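Macrolide export ATP-binding/permease protein MacB (Actinobacillus actinomycetemcomitans, PDB 3FTJ) probably exports macrolides as the non-canonical ABC transporter of the tripartite MacAB-TdeA efflux system, and is represented here by its periplasmic region. Local coordinates at residues N55-G60 with N73-G78; V107-S112 with L154-P159. All coordinates share one frame; numbering follows the deposited sequence.

Interaction 1 of 2, residues N55-G60 with N73-G78; sequences NTSSSG and NLYGIG
Thr56 and Gly76 face each other as an antiparallel hydrogen-bonded pair: Thr56 N gives to Gly76 O at 3.0 Å, and Gly76 N returns a bond to Thr56 O at 2.7 Å, both nearly straight. Two residues on, Ser58 and Leu74 repeat the pattern, with Ser58 N on Leu74 O at 3.0 Å and Leu74 N on Ser58 O at 2.9 Å, both more bent at the hydrogen, at 149°. In the non-hydrogen-bonded pair between them, Ser57 with Tyr75, the backbones draw close enough for Ser57 CA to lie 3.1 Å from Leu74 O, a CA-H...O contact. These are the two arms of a beta hairpin, strands 49-64 and 67-77, within the MacB-like periplasmic core domain. One face of the ladder carries Asn55, Ser57, Ser59, Asn73, Tyr75 and Ile77. There Ser57 CB sits 3.5 Å from Tyr75 CD1, approaching the ring obliquely, while Asn55 OD1 comes to the edge of that ring, in its plane, 3.7 Å from CD1. The amide stands almost upright to the ring, the planes 86° apart. With CG anti to the backbone N (chi1 -176°), the Asn55 amide lies alongside Ile77, whose CG2 touches ND2 at 3.4 Å. On the other face, Thr56 rests CG2 against the backbone of Gly76, and Val163 and Ile167 of helix 160-168 pack against Leu74.

Interaction 2 of 2, residues V107-S112 with L154-P159; sequences VVLDES and LNLYSP
The Tyr157 ring lies beside the backbone of Val108, whose carbonyl O approaches obliquely, 3.4 Å from CD2; beyond this strand pair the ring also meets those of Tyr75 and Tyr81. The Asn155 amide and the Asp110 carboxylate run side by side, their planes 48° apart. Asn155 ND2 gives a straight bond (169°) to Asp110 OD1 at 3.2 Å, with OD1 almost in the plane of the amide but approached from above the carboxylate plane. Having CG anti to its backbone N (chi1 -174°) sets the Asp110 carboxylate alongside Asn155; its OD2, less surely placed, accepts from Ser112 N and caps helix 111-118 at the N-cap position. Behind these side chains the backbones pair antiparallel in the mixed sheet of the MacB-like periplasmic core. Val108 N donates to Tyr157 O at 2.7 Å and Tyr157 N to Val108 O at 2.9 Å, and a longer bond from Asp110 N to Asn155 O, 3.2 Å, carries the pairing to the helix start. On the opposite face from Tyr157, Leu156 is flanked by Val107 and Leu109: Val107 CG2 presses tightly on Leu156 CB at 3.3 Å, and the CD2 methyls of Leu109 and Leu156 meet at 3.5 Å. Ala113 and Phe118 of helix 111-118 cover Leu156 and Leu109 respectively, while strand 133-141 runs parallel to strand 106-110 and strand 67-77 parallel to strand 155-159.

In the fold
Both contacts belong to one mixed sheet, with centres about 9 Å apart, and meet where strand 67-77 runs parallel to strand 155-159: Tyr75 N lies 2.8 Å from Leu156 O and Ile77 N 2.8 Å from Ser158 O, both probable hydrogen bonds. Interaction 1 closes a local hairpin and is only partly buried, with serines and asparagines along one face. Interaction 2 joins strands far apart in the chain and is buried, its valine and leucine contacts contrasting with a polar end where the strand gives way to helix 111-118. The rings of Tyr75 and Tyr157 bridge the two, CD2 of Tyr75 resting 3.6 Å from CE1 of Tyr157.

Interaction 1 of 2, residues N55-G60 with N73-G78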
loop_
_atom_site.group_PDB
_atom_site.type_symbol
_atom_site.label_atom_id
_atom_site.label_comp_id
_atom_site.label_asym_id
_atom_site.label_seq_id
_atom_site.Cartn_x
_atom_site.Cartn_y
_atom_site.Cartn_z
ATOM N N ASN A 55 0.278 4.189 -2.029
ATOM C CA ASN A 55 -0.354 2.965 -2.527
ATOM C C ASN A 55 -1.419 3.271 -3.564
ATOM O O ASN A 55 -2.419 3.921 -3.269
ATOM C CB ASN A 55 -0.962 2.152 -1.368
ATOM C CG ASN A 55 -1.544 0.806 -1.818
ATOM O OD1 ASN A 55 -2.184 0.694 -2.871
ATOM N ND2 ASN A 55 -1.332 -0.222 -1.000
ATOM N N THR A 56 -1.186 2.819 -4.789
ATOM C CA THR A 56 -2.215 2.822 -5.813
ATOM C C THR A 56 -2.271 1.409 -6.375
ATOM O O THR A 56 -1.348 0.628 -6.180
ATOM C CB THR A 56 -1.879 3.799 -6.931
ATOM O OG1 THR A 56 -2.965 3.850 -7.862
ATOM C CG2 THR A 56 -0.621 3.353 -7.648
ATOM N N SER A 57 -3.354 1.058 -7.048
ATOM C CA SER A 57 -3.404 -0.247 -7.690
ATOM C C SER A 57 -4.360 -0.262 -8.864
ATOM O O SER A 57 -5.121 0.690 -9.084
ATOM C CB SER A 57 -3.794 -1.348 -6.701
ATOM O OG SER A 57 -5.117 -1.177 -6.233
ATOM N N SER A 58 -4.302 -1.368 -9.601
ATOM C CA SER A 58 -5.121 -1.603 -10.775
ATOM C C SER A 58 -5.330 -3.104 -10.856
ATOM O O SER A 58 -4.495 -3.878 -10.400
ATOM C CB SER A 58 -4.396 -1.111 -12.027
ATOM O OG SER A 58 -5.255 -1.085 -13.159
ATOM N N SER A 59 -6.455 -3.514 -11.419
ATOM C CA SER A 59 -6.787 -4.924 -11.552
ATOM C C SER A 59 -6.947 -5.213 -13.033
ATOM O O SER A 59 -7.739 -4.564 -13.712
ATOM C CB SER A 59 -8.086 -5.211 -10.810
ATOM O OG SER A 59 -8.486 -6.550 -10.983
ATOM N N GLY A 60 -6.182 -6.165 -13.548
ATOM C CA GLY A 60 -6.143 -6.372 -14.983
ATOM C C GLY A 60 -5.748 -7.778 -15.386
ATOM O O GLY A 60 -5.867 -8.714 -14.595
ATOM N N ASN A 73 -4.166 -8.161 -9.331
ATOM C CA ASN A 73 -3.999 -6.840 -8.745
ATOM C C ASN A 73 -2.551 -6.409 -8.712
ATOM O O ASN A 73 -1.733 -7.012 -8.013
ATOM C CB ASN A 73 -4.551 -6.831 -7.328
ATOM C CG ASN A 73 -6.007 -7.196 -7.286
ATOM O OD1 ASN A 73 -6.832 -6.546 -7.924
ATOM N ND2 ASN A 73 -6.335 -8.257 -6.551
ATOM N N LEU A 74 -2.234 -5.373 -9.477
ATOM C CA LEU A 74 -0.917 -4.756 -9.418
ATOM C C LEU A 74 -0.977 -3.566 -8.485
ATOM O O LEU A 74 -1.733 -2.625 -8.716
ATOM C CB LEU A 74 -0.460 -4.296 -10.801
ATOM C CG LEU A 74 0.927 -3.656 -10.908
ATOM C CD1 LEU A 74 2.039 -4.637 -10.519
ATOM C CD2 LEU A 74 1.138 -3.149 -12.333
ATOM N N TYR A 75 -0.184 -3.625 -7.424
ATOM C CA TYR A 75 -0.040 -2.517 -6.496
ATOM C C TYR A 75 1.217 -1.743 -6.830
ATOM O O TYR A 75 2.270 -2.334 -7.094
ATOM C CB TYR A 75 0.055 -3.034 -5.068
ATOM C CG TYR A 75 -1.219 -3.646 -4.564
ATOM C CD1 TYR A 75 -2.219 -2.853 -4.003
ATOM C CD2 TYR A 75 -1.432 -5.016 -4.648
ATOM C CE1 TYR A 75 -3.399 -3.412 -3.547
ATOM C CE2 TYR A 75 -2.604 -5.582 -4.185
ATOM C CZ TYR A 75 -3.583 -4.773 -3.634
ATOM O OH TYR A 75 -4.749 -5.340 -3.172
ATOM N N GLY A 76 1.095 -0.420 -6.842
ATOM C CA GLY A 76 2.239 0.458 -6.968
ATOM C C GLY A 76 2.453 1.020 -5.590
ATOM O O GLY A 76 1.676 1.858 -5.140
ATOM N N ILE A 77 3.484 0.541 -4.904
ATOM C CA ILE A 77 3.683 0.891 -3.492
ATOM C C ILE A 77 5.103 1.370 -3.186
ATOM O O ILE A 77 5.986 1.310 -4.046
ATOM C CB ILE A 77 3.298 -0.291 -2.544
ATOM C CG1 ILE A 77 3.836 -1.632 -3.062
ATOM C CG2 ILE A 77 1.793 -0.393 -2.406
ATOM C CD1 ILE A 77 5.346 -1.724 -3.186
ATOM N N GLY A 78 5.313 1.862 -1.966
ATOM C CA GLY A 78 6.629 2.322 -1.555
ATOM C C GLY A 78 7.561 1.223 -1.063
ATOM O O GLY A 78 7.121 0.130 -0.701
#

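Interaction 2 of 2, residues V107-S112 with L154-P159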
loop_
_atom_site.group_PDB
_atom_site.type_symbol
_atom_site.label_atom_id
_atom_site.label_comp_id
_atom_site.label_asym_id
_atom_site.label_seq_id
_atom_site.Cartn_x
_atom_site.Cartn_y
_atom_site.Cartn_z
ATOM N N VAL A 107 8.641 -6.747 -10.216
ATOM C CA VAL A 107 7.500 -7.072 -9.392
ATOM C C VAL A 107 7.865 -8.054 -8.294
ATOM O O VAL A 107 8.722 -8.930 -8.473
ATOM C CB VAL A 107 6.316 -7.594 -10.262
ATOM C CG1 VAL A 107 6.705 -8.841 -11.023
ATOM C CG2 VAL A 107 5.110 -7.852 -9.395
ATOM N N VAL A 108 7.233 -7.884 -7.141
ATOM C CA VAL A 108 7.358 -8.841 -6.053
ATOM C C VAL A 108 6.038 -9.604 -5.933
ATOM O O VAL A 108 4.975 -8.999 -5.830
ATOM C CB VAL A 108 7.721 -8.142 -4.720
ATOM C CG1 VAL A 108 7.653 -9.121 -3.562
ATOM C CG2 VAL A 108 9.117 -7.507 -4.812
ATOM N N LEU A 109 6.104 -10.934 -5.964
ATOM C CA LEU A 109 4.900 -11.751 -5.926
ATOM C C LEU A 109 4.433 -12.099 -4.516
ATOM O O LEU A 109 5.219 -12.217 -3.576
ATOM C CB LEU A 109 5.087 -13.037 -6.727
ATOM C CG LEU A 109 5.389 -12.892 -8.215
ATOM C CD1 LEU A 109 5.338 -14.266 -8.867
ATOM C CD2 LEU A 109 4.398 -11.952 -8.870
ATOM N N ASP A 110 3.124 -12.250 -4.401
ATOM C CA ASP A 110 2.477 -12.811 -3.230
ATOM C C ASP A 110 2.753 -14.317 -3.211
ATOM O O ASP A 110 2.983 -14.925 -4.253
ATOM C CB ASP A 110 0.976 -12.560 -3.377
ATOM C CG ASP A 110 0.195 -12.962 -2.180
ATOM O OD1 ASP A 110 -0.387 -12.064 -1.531
ATOM O OD2 ASP A 110 0.155 -14.177 -1.892
ATOM N N GLU A 111 2.736 -14.916 -2.027
ATOM C CA GLU A 111 2.922 -16.354 -1.895
ATOM C C GLU A 111 1.934 -17.096 -2.789
ATOM O O GLU A 111 2.313 -17.956 -3.592
ATOM C CB GLU A 111 2.709 -16.768 -0.439
ATOM C CG GLU A 111 3.312 -18.096 -0.065
ATOM C CD GLU A 111 4.783 -17.982 0.278
ATOM O OE1 GLU A 111 5.517 -17.329 -0.496
ATOM O OE2 GLU A 111 5.203 -18.547 1.315
ATOM N N SER A 112 0.662 -16.749 -2.658
ATOM C CA SER A 112 -0.375 -17.426 -3.422
ATOM C C SER A 112 -0.349 -17.049 -4.906
ATOM O O SER A 112 -0.819 -17.814 -5.752
ATOM C CB SER A 112 -1.756 -17.175 -2.809
ATOM O OG SER A 112 -1.987 -15.791 -2.628
ATOM N N LEU A 154 -3.974 -13.262 -6.320
ATOM C CA LEU A 154 -3.138 -12.622 -7.338
ATOM C C LEU A 154 -2.745 -11.194 -7.022
ATOM O O LEU A 154 -3.232 -10.242 -7.639
ATOM C CB LEU A 154 -3.763 -12.712 -8.720
ATOM C CG LEU A 154 -3.146 -13.851 -9.522
ATOM C CD1 LEU A 154 -3.441 -15.172 -8.839
ATOM C CD2 LEU A 154 -3.679 -13.843 -10.943
ATOM N N ASN A 155 -1.844 -11.063 -6.058
ATOM C CA ASN A 155 -1.291 -9.775 -5.706
ATOM C C ASN A 155 0.125 -9.654 -6.244
ATOM O O ASN A 155 0.960 -10.533 -6.020
ATOM C CB ASN A 155 -1.315 -9.594 -4.190
ATOM C CG ASN A 155 -2.724 -9.683 -3.619
ATOM O OD1 ASN A 155 -3.617 -8.947 -4.030
ATOM N ND2 ASN A 155 -2.927 -10.591 -2.674
ATOM N N LEU A 156 0.378 -8.576 -6.984
ATOM C CA LEU A 156 1.731 -8.235 -7.414
ATOM C C LEU A 156 2.105 -6.853 -6.879
ATOM O O LEU A 156 1.279 -5.942 -6.884
ATOM C CB LEU A 156 1.855 -8.242 -8.939
ATOM C CG LEU A 156 1.266 -9.375 -9.787
ATOM C CD1 LEU A 156 2.178 -9.596 -10.982
ATOM C CD2 LEU A 156 1.108 -10.666 -9.033
ATOM N N TYR A 157 3.350 -6.698 -6.435
ATOM C CA TYR A 157 3.805 -5.436 -5.858
ATOM C C TYR A 157 4.959 -4.831 -6.638
ATOM O O TYR A 157 5.984 -5.475 -6.848
ATOM C CB TYR A 157 4.219 -5.637 -4.400
ATOM C CG TYR A 157 3.145 -6.298 -3.568
ATOM C CD1 TYR A 157 2.067 -5.571 -3.093
ATOM C CD2 TYR A 157 3.205 -7.647 -3.268
ATOM C CE1 TYR A 157 1.079 -6.163 -2.334
ATOM C CE2 TYR A 157 2.219 -8.253 -2.510
ATOM C CZ TYR A 157 1.160 -7.502 -2.044
ATOM O OH TYR A 157 0.179 -8.092 -1.288
ATOM N N SER A 158 4.786 -3.580 -7.042
ATOM C CA SER A 158 5.731 -2.891 -7.908
ATOM C C SER A 158 5.920 -1.484 -7.350
ATOM O O SER A 158 5.104 -1.031 -6.549
ATOM C CB SER A 158 5.154 -2.856 -9.328
ATOM O OG SER A 158 6.116 -2.500 -10.295
ATOM N N PRO A 159 6.998 -0.784 -7.744
ATOM C CA PRO A 159 7.173 0.561 -7.178
ATOM C C PRO A 159 6.041 1.485 -7.590
ATOM O O PRO A 159 5.617 1.438 -8.753
ATOM C CB PRO A 159 8.489 1.040 -7.809
ATOM C CG PRO A 159 9.219 -0.220 -8.180
ATOM C CD PRO A 159 8.133 -1.176 -8.598
#